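Local coordinates for protein octenoyl-CoA reductase/carboxylase (PDB 4A0S) that reductively carboxylates 2-octenoyl-CoA with NADPH, probably supplying an extender unit for cinnabaramide polyketide biosynthesis, at residues A[192-197]-A[410-415]. Residues are numbered along the deposited sequence; the frame is centred on the assembly and turned at random.
Sequences TWEEAA and AVLCMA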
loop_
_atom_site.group_PDB
_atom_site.type_symbol
_atom_site.label_atom_id
_atom_site.label_comp_id
_atom_site.label_asym_id
_atom_site.label_seq_id
_atom_site.Cartn_x
_atom_site.Cartn_y
_atom_site.Cartn_z
ATOM N N THR A 192 28.508 22.719 -3.132
ATOM C CA THR A 192 29.123 23.321 -4.285
ATOM C C THR A 192 28.328 22.865 -5.502
ATOM O O THR A 192 27.516 21.932 -5.417
ATOM C CB THR A 192 30.579 22.864 -4.447
ATOM O OG1 THR A 192 30.597 21.466 -4.744
ATOM C CG2 THR A 192 31.387 23.127 -3.187
ATOM N N TRP A 193 28.567 23.497 -6.640
ATOM C CA TRP A 193 27.868 23.135 -7.864
ATOM C C TRP A 193 28.039 21.670 -8.198
ATOM O O TRP A 193 27.054 20.949 -8.432
ATOM C CB TRP A 193 28.352 23.980 -9.026
ATOM C CG TRP A 193 28.068 25.395 -8.860
ATOM C CD1 TRP A 193 28.981 26.390 -8.670
ATOM C CD2 TRP A 193 26.777 26.021 -8.836
ATOM N NE1 TRP A 193 28.348 27.591 -8.551
ATOM C CE2 TRP A 193 26.992 27.399 -8.646
ATOM C CE3 TRP A 193 25.457 25.552 -8.971
ATOM C CZ2 TRP A 193 25.938 28.322 -8.597
ATOM C CZ3 TRP A 193 24.413 26.464 -8.919
ATOM C CH2 TRP A 193 24.657 27.830 -8.717
ATOM N N GLU A 194 29.296 21.231 -8.207
ATOM C CA GLU A 194 29.615 19.869 -8.572
ATOM C C GLU A 194 29.024 18.875 -7.557
ATOM O O GLU A 194 28.541 17.801 -7.926
ATOM C CB GLU A 194 31.128 19.687 -8.756
ATOM C CG GLU A 194 31.955 20.047 -7.525
ATOM C CD GLU A 194 32.315 21.527 -7.436
ATOM O OE1 GLU A 194 31.618 22.392 -8.018
ATOM O OE2 GLU A 194 33.321 21.814 -6.755
ATOM N N GLU A 195 29.020 19.245 -6.284
ATOM C CA GLU A 195 28.417 18.389 -5.255
ATOM C C GLU A 195 26.909 18.232 -5.462
ATOM O O GLU A 195 26.358 17.130 -5.354
ATOM C CB GLU A 195 28.640 18.998 -3.887
ATOM C CG GLU A 195 30.021 18.782 -3.314
ATOM C CD GLU A 195 30.308 19.751 -2.187
ATOM O OE1 GLU A 195 29.386 20.470 -1.777
ATOM O OE2 GLU A 195 31.459 19.783 -1.705
ATOM N N ALA A 196 26.258 19.356 -5.735
ATOM C CA ALA A 196 24.820 19.405 -6.001
ATOM C C ALA A 196 24.463 18.601 -7.266
ATOM O O ALA A 196 23.479 17.860 -7.282
ATOM C CB ALA A 196 24.370 20.841 -6.136
ATOM N N ALA A 197 25.305 18.719 -8.292
ATOM C CA ALA A 197 25.099 18.099 -9.603
ATOM C C ALA A 197 25.153 16.575 -9.607
ATOM O O ALA A 197 24.504 15.941 -10.442
ATOM C CB ALA A 197 26.123 18.630 -10.591
ATOM N N ALA A 410 31.696 14.176 -11.051
ATOM C CA ALA A 410 31.081 15.421 -11.404
ATOM C C ALA A 410 31.781 15.964 -12.623
ATOM O O ALA A 410 32.957 15.667 -12.873
ATOM C CB ALA A 410 31.202 16.397 -10.254
ATOM N N VAL A 411 31.054 16.776 -13.372
ATOM C CA VAL A 411 31.642 17.519 -14.464
ATOM C C VAL A 411 31.271 18.969 -14.247
ATOM O O VAL A 411 30.087 19.314 -14.170
ATOM C CB VAL A 411 31.150 17.005 -15.854
ATOM C CG1 VAL A 411 31.683 17.859 -16.986
ATOM C CG2 VAL A 411 31.559 15.549 -16.079
ATOM N N LEU A 412 32.281 19.818 -14.119
ATOM C CA LEU A 412 32.042 21.242 -14.127
ATOM C C LEU A 412 31.659 21.585 -15.549
ATOM O O LEU A 412 32.221 21.045 -16.503
ATOM C CB LEU A 412 33.292 22.027 -13.721
ATOM C CG LEU A 412 33.861 21.726 -12.341
ATOM C CD1 LEU A 412 35.251 22.383 -12.164
ATOM C CD2 LEU A 412 32.879 22.104 -11.227
ATOM N N CYS A 413 30.673 22.452 -15.696
ATOM C CA CYS A 413 30.268 22.855 -17.015
ATOM C C CYS A 413 30.631 24.303 -17.146
ATOM O O CYS A 413 31.751 24.628 -17.555
ATOM C CB CYS A 413 28.781 22.594 -17.206
ATOM S SG CYS A 413 28.464 20.833 -17.113
ATOM N N MET A 414 29.720 25.175 -16.759
ATOM C CA MET A 414 30.029 26.579 -16.751
ATOM C C MET A 414 30.881 26.966 -15.543
ATOM O O MET A 414 31.637 27.922 -15.625
ATOM C CB MET A 414 28.758 27.410 -16.813
ATOM C CG MET A 414 28.982 28.826 -17.290
ATOM S SD MET A 414 27.407 29.667 -17.277
ATOM C CE MET A 414 26.788 29.171 -18.892
ATOM N N ALA A 415 30.777 26.238 -14.429
ATOM C CA ALA A 415 31.577 26.575 -13.239
ATOM C C ALA A 415 33.066 26.523 -13.606
ATOM O O ALA A 415 33.544 25.487 -14.056
ATOM C CB ALA A 415 31.276 25.635 -12.095
#
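With chi1 at 58°, Glu194 holds CG between its backbone N and carbonyl carbon, and a bend at chi2 (-86°) turns its carboxylate alongside Leu412. The Leu412 side chain points the same way as Glu194; its CG lies anti to the carbonyl carbon (chi1 -59°), which with an extended chi2 carries CD2 to 3.5 Å from Glu194 OE1 and 3.9 Å from Glu194 CB. The Ala410 methyl meets both side chain and backbone of Glu194, its CB 3.6 Å from Glu194 CB and 3.8 Å from Glu194 O. At the other end, Ala415 CB approaches Trp193 CD1 obliquely at 4.2 Å. No hydrogen bond crosses the contact; OE2 of the buried Glu194 instead accepts one from the backbone N of Gly419. A capping box starts the helix: Thr192 OG1 accepts from Glu195 N at 3.1 Å, and Thr192 N returns a bond to Glu195 OE1 at 2.8 Å, meeting it from above the carboxylate plane. Helix 193-197 thus packs on the end of strand 408-412 and residues 413-415 that follow it, in the GroES-like part of this medium-chain reductase fold, where that strand runs between strand 64-73, antiparallel to it, and strand 384-389, parallel to it.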